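Local structure of putidaredoxin reductase (Pseudomonas putida, 1Q1R) at residues S26-E29 / G30-L34; F364-G368 / D369-A373; K387-T391 / D392-V396. The protein transfers electrons from NADH through its FAD cofactor to putidaredoxin, the iron-sulphur protein that supplies the cytochrome P450cam monooxygenase. All blocks are in the same frame, centred on the assembly; numbering follows the deposited sequence.

Interaction 1 of 3, residues S26-E29 / G30-L34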
ATOM      1  N   SER A  26      -6.439 -16.435 -18.004  1.00 47.76           N
ATOM      2  CA  SER A  26      -7.518 -15.982 -18.870  1.00 48.46           C
ATOM      3  C   SER A  26      -7.394 -16.492 -20.304  1.00 49.14           C
ATOM      4  O   SER A  26      -8.119 -16.043 -21.190  1.00 49.20           O
ATOM      5  CB  SER A  26      -7.583 -14.454 -18.869  1.00 48.44           C
ATOM      6  OG  SER A  26      -7.935 -13.969 -17.586  1.00 48.76           O
ATOM      7  N   GLY A  27      -6.466 -17.418 -20.532  1.00 49.50           N
ATOM      8  CA  GLY A  27      -6.305 -17.984 -21.860  1.00 49.92           C
ATOM      9  C   GLY A  27      -5.213 -17.422 -22.750  1.00 50.39           C
ATOM     10  O   GLY A  27      -5.238 -17.636 -23.962  1.00 50.96           O
ATOM     11  N   TRP A  28      -4.256 -16.708 -22.171  1.00 50.42           N
ATOM     12  CA  TRP A  28      -3.167 -16.145 -22.960  1.00 50.34           C
ATOM     13  C   TRP A  28      -2.236 -17.277 -23.398  1.00 50.64           C
ATOM     14  O   TRP A  28      -1.813 -18.093 -22.580  1.00 50.11           O
ATOM     15  CB  TRP A  28      -2.413 -15.103 -22.132  1.00 49.97           C
ATOM     16  CG  TRP A  28      -1.295 -14.420 -22.858  1.00 49.38           C
ATOM     17  CD1 TRP A  28       0.010 -14.811 -22.906  1.00 49.42           C
ATOM     18  CD2 TRP A  28      -1.383 -13.215 -23.629  1.00 49.34           C
ATOM     19  NE1 TRP A  28       0.744 -13.924 -23.656  1.00 49.46           N
ATOM     20  CE2 TRP A  28      -0.086 -12.935 -24.111  1.00 49.32           C
ATOM     21  CE3 TRP A  28      -2.431 -12.346 -23.958  1.00 49.33           C
ATOM     22  CZ2 TRP A  28       0.193 -11.819 -24.907  1.00 49.42           C
ATOM     23  CZ3 TRP A  28      -2.154 -11.236 -24.750  1.00 49.55           C
ATOM     24  CH2 TRP A  28      -0.849 -10.983 -25.215  1.00 49.44           C
ATOM     25  N   GLU A  29      -1.933 -17.325 -24.695  1.00 51.50           N
ATOM     26  CA  GLU A  29      -1.076 -18.368 -25.265  1.00 52.05           C
ATOM     27  C   GLU A  29       0.332 -17.892 -25.599  1.00 50.98           C
ATOM     28  O   GLU A  29       1.249 -18.701 -25.742  1.00 50.68           O
ATOM     29  CB  GLU A  29      -1.717 -18.934 -26.536  1.00 54.17           C
ATOM     30  CG  GLU A  29      -2.993 -19.734 -26.307  1.00 56.95           C
ATOM     31  CD  GLU A  29      -2.723 -21.110 -25.725  1.00 58.66           C
ATOM     32  OE1 GLU A  29      -2.159 -21.190 -24.611  1.00 59.36           O
ATOM     33  OE2 GLU A  29      -3.076 -22.113 -26.386  1.00 60.03           O
ATOM     34  N   GLY A  30       0.498 -16.581 -25.732  1.00 49.96           N
ATOM     35  CA  GLY A  30       1.801 -16.032 -26.058  1.00 48.98           C
ATOM     36  C   GLY A  30       2.816 -16.189 -24.941  1.00 48.43           C
ATOM     37  O   GLY A  30       2.560 -16.863 -23.943  1.00 48.39           O
ATOM     38  N   ASN A  31       3.975 -15.564 -25.112  1.00 47.58           N
ATOM     39  CA  ASN A  31       5.034 -15.626 -24.116  1.00 46.75           C
ATOM     40  C   ASN A  31       4.894 -14.506 -23.094  1.00 45.52           C
ATOM     41  O   ASN A  31       4.518 -13.382 -23.431  1.00 45.27           O
ATOM     42  CB  ASN A  31       6.398 -15.532 -24.795  1.00 48.16           C
ATOM     43  CG  ASN A  31       6.693 -16.732 -25.665  1.00 49.44           C
ATOM     44  OD1 ASN A  31       6.981 -17.820 -25.163  1.00 50.75           O
ATOM     45  ND2 ASN A  31       6.608 -16.548 -26.976  1.00 50.42           N
ATOM     46  N   ILE A  32       5.201 -14.826 -21.842  1.00 43.96           N
ATOM     47  CA  ILE A  32       5.115 -13.858 -20.756  1.00 41.87           C
ATOM     48  C   ILE A  32       6.468 -13.740 -20.065  1.00 40.69           C
ATOM     49  O   ILE A  32       7.014 -14.725 -19.573  1.00 40.58           O
ATOM     50  CB  ILE A  32       4.064 -14.292 -19.713  1.00 41.61           C
ATOM     51  CG1 ILE A  32       2.717 -14.526 -20.403  1.00 41.27           C
ATOM     52  CG2 ILE A  32       3.939 -13.227 -18.625  1.00 40.61           C
ATOM     53  CD1 ILE A  32       1.652 -15.106 -19.497  1.00 40.68           C
ATOM     54  N   ARG A  33       7.010 -12.530 -20.034  1.00 39.80           N
ATOM     55  CA  ARG A  33       8.293 -12.305 -19.388  1.00 38.72           C
ATOM     56  C   ARG A  33       8.182 -11.342 -18.220  1.00 36.52           C
ATOM     57  O   ARG A  33       7.773 -10.196 -18.389  1.00 36.30           O
ATOM     58  CB  ARG A  33       9.318 -11.757 -20.388  1.00 40.93           C
ATOM     59  CG  ARG A  33      10.389 -12.761 -20.781  1.00 44.58           C
ATOM     60  CD  ARG A  33      11.690 -12.060 -21.152  1.00 47.24           C
ATOM     61  NE  ARG A  33      12.816 -12.991 -21.223  1.00 49.62           N
ATOM     62  CZ  ARG A  33      13.000 -13.871 -22.201  1.00 51.04           C
ATOM     63  NH1 ARG A  33      12.131 -13.946 -23.203  1.00 52.22           N
ATOM     64  NH2 ARG A  33      14.050 -14.683 -22.176  1.00 51.40           N
ATOM     65  N   LEU A  34       8.541 -11.822 -17.033  1.00 33.83           N
ATOM     66  CA  LEU A  34       8.529 -11.004 -15.830  1.00 31.61           C
ATOM     67  C   LEU A  34       9.964 -10.569 -15.614  1.00 30.84           C
ATOM     68  O   LEU A  34      10.856 -11.407 -15.543  1.00 31.67           O
ATOM     69  CB  LEU A  34       8.067 -11.814 -14.620  1.00 31.34           C
ATOM     70  CG  LEU A  34       6.591 -11.806 -14.229  1.00 30.30           C
ATOM     71  CD1 LEU A  34       6.385 -12.779 -13.088  1.00 29.68           C
ATOM     72  CD2 LEU A  34       6.159 -10.398 -13.812  1.00 29.15           C
TER
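Trp-28 O and Gly-30 O, one carbonyl from each side of the contact, both accept a hydrogen bond from NH1 of Arg-24, near the end of helix 14-25. This shared donor ties the two carbonyls together across the bend, where the indole of Trp-28 folds onto the chain just ahead of it. With CG trans to the backbone N (chi1 -178°) and the ring turned nearly square to the side-chain stem (chi2 -91°), the pyrrole half leans over the Gly-30 backbone. Gly-30 N lies over one ring face, with Trp-28 CD1 3.4 Å from Gly-30 N, and Trp-28 NE1 comes to 3.3 Å from Gly-30 C. The absence of a side chain on Gly-30 is what lets the indole settle so close. Asn-31 O sits at the ring edge, 3.8 Å from Trp-28 NE1, but the two are not hydrogen-bonded. Ile-32 approaches the same five-membered ring obliquely: Ile-32 CG1 is 3.7 Å from Trp-28 CD1, and Ile-32 CD1 lies 3.8 Å from that same indole carbon. Val-7 of strand 6-10 touches both side chains. The turn links helix 14-25 to strand 31-35 within a Rossmann-type beta-alpha-beta unit of the flavoprotein. Its chemistry divides the work: dispersion and face-on backbone packing hold the indole, while the arginine satisfies the carbonyls of the turn.

Interaction 2 of 3, residues F364-G368 / D369-A373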
ATOM      1  N   PHE A 364     -18.322   6.524   9.561  1.00 25.00           N
ATOM      2  CA  PHE A 364     -18.785   6.880   8.227  1.00 25.77           C
ATOM      3  C   PHE A 364     -18.355   8.292   7.857  1.00 26.34           C
ATOM      4  O   PHE A 364     -18.596   9.236   8.602  1.00 26.86           O
ATOM      5  CB  PHE A 364     -20.316   6.765   8.145  1.00 25.48           C
ATOM      6  CG  PHE A 364     -20.836   5.371   8.380  1.00 25.43           C
ATOM      7  CD1 PHE A 364     -20.973   4.871   9.671  1.00 25.22           C
ATOM      8  CD2 PHE A 364     -21.158   4.546   7.303  1.00 25.20           C
ATOM      9  CE1 PHE A 364     -21.417   3.567   9.888  1.00 25.07           C
ATOM     10  CE2 PHE A 364     -21.602   3.242   7.510  1.00 24.67           C
ATOM     11  CZ  PHE A 364     -21.730   2.751   8.803  1.00 24.89           C
ATOM     12  N   TYR A 365     -17.709   8.428   6.705  1.00 27.63           N
ATOM     13  CA  TYR A 365     -17.261   9.731   6.225  1.00 29.71           C
ATOM     14  C   TYR A 365     -18.249  10.210   5.170  1.00 30.68           C
ATOM     15  O   TYR A 365     -18.429   9.559   4.139  1.00 30.17           O
ATOM     16  CB  TYR A 365     -15.859   9.631   5.616  1.00 30.13           C
ATOM     17  CG  TYR A 365     -14.788   9.277   6.623  1.00 30.90           C
ATOM     18  CD1 TYR A 365     -14.706   7.994   7.164  1.00 31.35           C
ATOM     19  CD2 TYR A 365     -13.873  10.235   7.055  1.00 31.34           C
ATOM     20  CE1 TYR A 365     -13.741   7.673   8.114  1.00 31.92           C
ATOM     21  CE2 TYR A 365     -12.903   9.925   8.003  1.00 32.22           C
ATOM     22  CZ  TYR A 365     -12.842   8.646   8.529  1.00 32.56           C
ATOM     23  OH  TYR A 365     -11.887   8.345   9.473  1.00 33.97           O
ATOM     24  N   LEU A 366     -18.891  11.347   5.430  1.00 31.40           N
ATOM     25  CA  LEU A 366     -19.873  11.884   4.499  1.00 33.15           C
ATOM     26  C   LEU A 366     -19.565  13.284   3.983  1.00 34.58           C
ATOM     27  O   LEU A 366     -18.904  14.085   4.642  1.00 34.89           O
ATOM     28  CB  LEU A 366     -21.268  11.911   5.144  1.00 32.57           C
ATOM     29  CG  LEU A 366     -21.923  10.606   5.608  1.00 32.63           C
ATOM     30  CD1 LEU A 366     -21.249  10.108   6.876  1.00 31.19           C
ATOM     31  CD2 LEU A 366     -23.407  10.846   5.858  1.00 31.57           C
ATOM     32  N   GLN A 367     -20.057  13.551   2.779  1.00 36.45           N
ATOM     33  CA  GLN A 367     -19.932  14.851   2.142  1.00 38.04           C
ATOM     34  C   GLN A 367     -21.395  15.143   1.849  1.00 38.28           C
ATOM     35  O   GLN A 367     -21.923  14.753   0.808  1.00 38.81           O
ATOM     36  CB  GLN A 367     -19.144  14.759   0.839  1.00 38.64           C
ATOM     37  CG  GLN A 367     -18.846  16.114   0.230  1.00 41.37           C
ATOM     38  CD  GLN A 367     -18.100  16.018  -1.085  1.00 42.60           C
ATOM     39  OE1 GLN A 367     -17.611  17.022  -1.605  1.00 44.41           O
ATOM     40  NE2 GLN A 367     -18.016  14.814  -1.635  1.00 43.32           N
ATOM     41  N   GLY A 368     -22.054  15.807   2.790  1.00 38.82           N
ATOM     42  CA  GLY A 368     -23.468  16.082   2.636  1.00 38.51           C
ATOM     43  C   GLY A 368     -24.177  14.850   3.169  1.00 38.13           C
ATOM     44  O   GLY A 368     -24.071  14.537   4.356  1.00 38.04           O
ATOM     45  N   ASP A 369     -24.888  14.143   2.299  1.00 38.32           N
ATOM     46  CA  ASP A 369     -25.591  12.930   2.702  1.00 38.70           C
ATOM     47  C   ASP A 369     -24.984  11.717   2.008  1.00 38.20           C
ATOM     48  O   ASP A 369     -25.417  10.585   2.221  1.00 38.06           O
ATOM     49  CB  ASP A 369     -27.079  13.020   2.357  1.00 39.82           C
ATOM     50  CG  ASP A 369     -27.797  14.096   3.148  1.00 41.57           C
ATOM     51  OD1 ASP A 369     -27.570  14.201   4.373  1.00 41.77           O
ATOM     52  OD2 ASP A 369     -28.602  14.830   2.542  1.00 43.78           O
ATOM     53  N   ARG A 370     -23.983  11.964   1.170  1.00 37.81           N
ATOM     54  CA  ARG A 370     -23.317  10.891   0.446  1.00 37.17           C
ATOM     55  C   ARG A 370     -22.187  10.294   1.280  1.00 35.58           C
ATOM     56  O   ARG A 370     -21.348  11.021   1.819  1.00 35.05           O
ATOM     57  CB  ARG A 370     -22.743  11.412  -0.872  1.00 38.40           C
ATOM     58  CG  ARG A 370     -21.952  10.360  -1.631  1.00 41.29           C
ATOM     59  CD  ARG A 370     -21.162  10.955  -2.781  1.00 43.44           C
ATOM     60  NE  ARG A 370     -20.264   9.962  -3.365  1.00 46.08           N
ATOM     61  CZ  ARG A 370     -19.346  10.232  -4.289  1.00 47.13           C
ATOM     62  NH1 ARG A 370     -19.201  11.473  -4.738  1.00 47.48           N
ATOM     63  NH2 ARG A 370     -18.573   9.261  -4.762  1.00 46.78           N
ATOM     64  N   VAL A 371     -22.173   8.969   1.386  1.00 33.53           N
ATOM     65  CA  VAL A 371     -21.133   8.281   2.141  1.00 32.96           C
ATOM     66  C   VAL A 371     -19.915   8.108   1.236  1.00 32.17           C
ATOM     67  O   VAL A 371     -20.001   7.476   0.186  1.00 32.02           O
ATOM     68  CB  VAL A 371     -21.612   6.891   2.629  1.00 32.63           C
ATOM     69  CG1 VAL A 371     -20.490   6.184   3.381  1.00 32.05           C
ATOM     70  CG2 VAL A 371     -22.828   7.049   3.541  1.00 32.68           C
ATOM     71  N   LEU A 372     -18.789   8.683   1.646  1.00 31.51           N
ATOM     72  CA  LEU A 372     -17.549   8.607   0.871  1.00 31.20           C
ATOM     73  C   LEU A 372     -16.701   7.399   1.242  1.00 30.68           C
ATOM     74  O   LEU A 372     -16.148   6.728   0.373  1.00 31.34           O
ATOM     75  CB  LEU A 372     -16.718   9.875   1.080  1.00 31.49           C
ATOM     76  CG  LEU A 372     -17.293  11.197   0.564  1.00 32.08           C
ATOM     77  CD1 LEU A 372     -16.416  12.349   1.041  1.00 32.35           C
ATOM     78  CD2 LEU A 372     -17.368  11.171  -0.957  1.00 32.28           C
ATOM     79  N   ALA A 373     -16.592   7.129   2.538  1.00 29.62           N
ATOM     80  CA  ALA A 373     -15.792   6.007   3.005  1.00 28.87           C
ATOM     81  C   ALA A 373     -16.216   5.577   4.396  1.00 28.94           C
ATOM     82  O   ALA A 373     -16.941   6.289   5.088  1.00 28.01           O
ATOM     83  CB  ALA A 373     -14.312   6.395   3.017  1.00 28.58           C
TER
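An extended Gln-367, its CG trans to the backbone N (chi1 -173°), and a Leu-372 whose CG lies beside its own N instead (chi1 -66°) bring these two side chains across one another at the end of a hairpin. Leu-372 CD1 comes to 3.6 Å from Gln-367 CB, and Leu-372 CD2 to 3.8 Å from Gln-367 NE2. The second methyl also sits over the centre of one guanidinium face of Arg-370, 3.9 Å from Leu-372 CD2 to the plane, so the one methyl touches both the amide nitrogen of Gln-367 and the guanidinium face of Arg-370. Leu-366 and Val-371 form a non-hydrogen-bonded pair on the other face of the sheet, where helices 380-391 and 398-401 pack against Val-371. The backbone joins the strands through Tyr-365 O, which receives Leu-372 N at 2.7 Å, nearly head-on to the carbonyl, and, more weakly, Ala-373 N. Tyr-365 N in turn donates to Ala-373 O at 2.8 Å with an almost straight bond. That carbonyl oxygen also lies in the plane of the Tyr-365 ring, at its edge, 3.5 Å from Tyr-365 CD1. Nearer the turn, Gln-367 N donates to Arg-370 O at 3.0 Å, while the return bond from Arg-370 N is weak. Gly-368, with its positive phi, takes the first corner of a type II' turn. Leu-372 and Ala-373 both face Tyr-365, a classic beta bulge in a tight antiparallel hairpin of the C-terminal domain's five-stranded sheet.

Interaction 3 of 3, residues K387-T391 / D392-V396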
ATOM      1  N   LYS A 387     -19.132  -1.657   1.765  1.00 30.58           N
ATOM      2  CA  LYS A 387     -18.599  -1.702   0.404  1.00 31.99           C
ATOM      3  C   LYS A 387     -19.750  -1.506  -0.567  1.00 31.12           C
ATOM      4  O   LYS A 387     -19.644  -0.773  -1.548  1.00 31.53           O
ATOM      5  CB  LYS A 387     -17.959  -3.058   0.102  1.00 33.23           C
ATOM      6  CG  LYS A 387     -16.589  -3.298   0.688  1.00 35.63           C
ATOM      7  CD  LYS A 387     -16.097  -4.656   0.200  1.00 37.53           C
ATOM      8  CE  LYS A 387     -14.640  -4.897   0.521  1.00 38.80           C
ATOM      9  NZ  LYS A 387     -14.217  -6.241   0.030  1.00 39.61           N
ATOM     10  N   GLN A 388     -20.852  -2.187  -0.280  1.00 31.36           N
ATOM     11  CA  GLN A 388     -22.049  -2.118  -1.104  1.00 31.48           C
ATOM     12  C   GLN A 388     -22.598  -0.691  -1.149  1.00 31.18           C
ATOM     13  O   GLN A 388     -22.981  -0.196  -2.209  1.00 30.98           O
ATOM     14  CB  GLN A 388     -23.099  -3.079  -0.541  1.00 32.54           C
ATOM     15  CG  GLN A 388     -24.383  -3.169  -1.339  1.00 34.95           C
ATOM     16  CD  GLN A 388     -25.396  -4.108  -0.702  1.00 36.62           C
ATOM     17  OE1 GLN A 388     -26.467  -4.358  -1.261  1.00 37.90           O
ATOM     18  NE2 GLN A 388     -25.061  -4.632   0.477  1.00 35.87           N
ATOM     19  N   ILE A 389     -22.634  -0.032   0.005  1.00 30.36           N
ATOM     20  CA  ILE A 389     -23.136   1.338   0.093  1.00 30.04           C
ATOM     21  C   ILE A 389     -22.321   2.293  -0.785  1.00 30.93           C
ATOM     22  O   ILE A 389     -22.883   3.145  -1.478  1.00 30.17           O
ATOM     23  CB  ILE A 389     -23.105   1.844   1.564  1.00 29.17           C
ATOM     24  CG1 ILE A 389     -24.118   1.063   2.401  1.00 28.02           C
ATOM     25  CG2 ILE A 389     -23.412   3.339   1.622  1.00 28.86           C
ATOM     26  CD1 ILE A 389     -23.961   1.247   3.901  1.00 27.96           C
ATOM     27  N   ILE A 390     -21.000   2.141  -0.756  1.00 31.23           N
ATOM     28  CA  ILE A 390     -20.110   2.996  -1.538  1.00 32.20           C
ATOM     29  C   ILE A 390     -20.141   2.654  -3.022  1.00 32.81           C
ATOM     30  O   ILE A 390     -20.349   3.526  -3.865  1.00 33.54           O
ATOM     31  CB  ILE A 390     -18.638   2.876  -1.054  1.00 32.18           C
ATOM     32  CG1 ILE A 390     -18.546   3.184   0.439  1.00 31.96           C
ATOM     33  CG2 ILE A 390     -17.745   3.823  -1.847  1.00 31.24           C
ATOM     34  CD1 ILE A 390     -19.051   4.551   0.814  1.00 34.40           C
ATOM     35  N   THR A 391     -19.927   1.381  -3.335  1.00 34.41           N
ATOM     36  CA  THR A 391     -19.904   0.927  -4.720  1.00 35.71           C
ATOM     37  C   THR A 391     -21.202   1.206  -5.470  1.00 36.88           C
ATOM     38  O   THR A 391     -21.175   1.622  -6.627  1.00 36.20           O
ATOM     39  CB  THR A 391     -19.604  -0.582  -4.811  1.00 36.45           C
ATOM     40  OG1 THR A 391     -18.355  -0.866  -4.167  1.00 37.40           O
ATOM     41  CG2 THR A 391     -19.530  -1.024  -6.272  1.00 36.53           C
ATOM     42  N   ASP A 392     -22.337   0.983  -4.814  1.00 37.82           N
ATOM     43  CA  ASP A 392     -23.624   1.210  -5.462  1.00 39.14           C
ATOM     44  C   ASP A 392     -24.251   2.574  -5.189  1.00 39.16           C
ATOM     45  O   ASP A 392     -25.386   2.829  -5.593  1.00 39.07           O
ATOM     46  CB  ASP A 392     -24.610   0.107  -5.075  1.00 40.57           C
ATOM     47  CG  ASP A 392     -24.150  -1.256  -5.531  1.00 42.31           C
ATOM     48  OD1 ASP A 392     -23.708  -1.365  -6.693  1.00 44.39           O
ATOM     49  OD2 ASP A 392     -24.231  -2.217  -4.738  1.00 44.06           O
ATOM     50  N   ARG A 393     -23.518   3.451  -4.510  1.00 39.20           N
ATOM     51  CA  ARG A 393     -24.037   4.782  -4.216  1.00 39.70           C
ATOM     52  C   ARG A 393     -25.424   4.715  -3.578  1.00 38.28           C
ATOM     53  O   ARG A 393     -26.335   5.435  -3.984  1.00 38.95           O
ATOM     54  CB  ARG A 393     -24.116   5.598  -5.507  1.00 42.09           C
ATOM     55  CG  ARG A 393     -22.967   6.558  -5.726  1.00 45.44           C
ATOM     56  CD  ARG A 393     -23.006   7.688  -4.707  1.00 48.68           C
ATOM     57  NE  ARG A 393     -22.154   8.806  -5.100  1.00 52.03           N
ATOM     58  CZ  ARG A 393     -22.321   9.514  -6.214  1.00 53.12           C
ATOM     59  NH1 ARG A 393     -23.313   9.221  -7.047  1.00 54.16           N
ATOM     60  NH2 ARG A 393     -21.499  10.516  -6.496  1.00 53.50           N
ATOM     61  N   LEU A 394     -25.587   3.850  -2.582  1.00 36.56           N
ATOM     62  CA  LEU A 394     -26.877   3.709  -1.920  1.00 34.64           C
ATOM     63  C   LEU A 394     -27.221   4.908  -1.040  1.00 33.79           C
ATOM     64  O   LEU A 394     -26.405   5.357  -0.234  1.00 32.53           O
ATOM     65  CB  LEU A 394     -26.909   2.433  -1.080  1.00 34.48           C
ATOM     66  CG  LEU A 394     -26.732   1.106  -1.817  1.00 34.01           C
ATOM     67  CD1 LEU A 394     -26.930  -0.036  -0.842  1.00 33.59           C
ATOM     68  CD2 LEU A 394     -27.729   1.004  -2.956  1.00 34.93           C
ATOM     69  N   PRO A 395     -28.448   5.434  -1.183  1.00 33.09           N
ATOM     70  CA  PRO A 395     -28.930   6.585  -0.410  1.00 32.60           C
ATOM     71  C   PRO A 395     -29.307   6.250   1.034  1.00 32.08           C
ATOM     72  O   PRO A 395     -30.443   6.477   1.459  1.00 32.21           O
ATOM     73  CB  PRO A 395     -30.130   7.054  -1.225  1.00 33.28           C
ATOM     74  CG  PRO A 395     -30.690   5.766  -1.737  1.00 33.63           C
ATOM     75  CD  PRO A 395     -29.449   5.016  -2.181  1.00 32.57           C
ATOM     76  N   VAL A 396     -28.358   5.710   1.791  1.00 30.84           N
ATOM     77  CA  VAL A 396     -28.624   5.363   3.181  1.00 30.35           C
ATOM     78  C   VAL A 396     -28.916   6.613   4.009  1.00 30.41           C
ATOM     79  O   VAL A 396     -28.297   7.659   3.805  1.00 31.12           O
ATOM     80  CB  VAL A 396     -27.431   4.625   3.815  1.00 30.01           C
ATOM     81  CG1 VAL A 396     -27.259   3.264   3.168  1.00 29.01           C
ATOM     82  CG2 VAL A 396     -26.163   5.460   3.667  1.00 30.39           C
TER
HETATM   83  O   HOH W   1     -27.132  -2.501  -3.542  1.00 47.74           O
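A Schellman motif closes helix 380-391, with Arg-393 as its C-prime residue of positive phi. Leu-394 N reaches back to Ile-389 O at 3.0 Å, in the carbonyl plane and on a lone pair. Arg-393 N finds Ile-390 O at 3.2 Å, but from well above the plane of that carbonyl. One residue earlier, Asp-392 N still makes the regular helical bond to Gln-388 O. Thr-391 OG1 folds back to donate to Lys-387 O, which thereby accepts from both the hydroxyl and the amide of Thr-391. The reversal carries apolar groups under the helix end. Ile-389 and Val-396 cross at about a right angle, Val-396 CG1 lying 3.9 Å from Ile-389 CG1, while Leu-394 CD1 rests 4.1 Å from Gln-388 CG. Val-371 of strand 370-377 touches both Ile-389 and Val-396, and helix 408-421 meets Leu-394 and Val-396. On the polar side Gln-388 CG, trans to the backbone N (chi1 -177°), leads an extended chain past the carboxylate of Asp-392. Amide and carboxylate planes stand 85° apart, bridged by a water that donates to Gln-388 OE1 at 3.0 Å and to Asp-392 OD2 at 3.2 Å. A carboxylate so near the carbonyl-rich end of a helix is probably disfavoured electrostatically; the bridging water, donating a hydrogen bond to each acceptor, may ease that cost.

Interactions 2 and 3 belong to one neighbourhood, their centres about 10 Å apart: strand 370-377 runs on into helix 380-391, and Val-371 of the hairpin packs against Val-396 beyond the helix end. Interaction 1 stands apart, its centre about 42 Å from that of interaction 2 and about 36 Å from that of interaction 3, in the pyridine nucleotide-disulphide oxidoreductase region, whereas the other two lie in the reductase C-terminal region. All three are local turns, yet each solves a different problem. Interaction 1, largely buried, leans an aromatic face on a glycine backbone. Interaction 2 relies on strand hydrogen bonds, with a buried sheet and an exposed turn. Interaction 3, only partly buried, pairs backbone capping with an apolar underside and a watered polar rim.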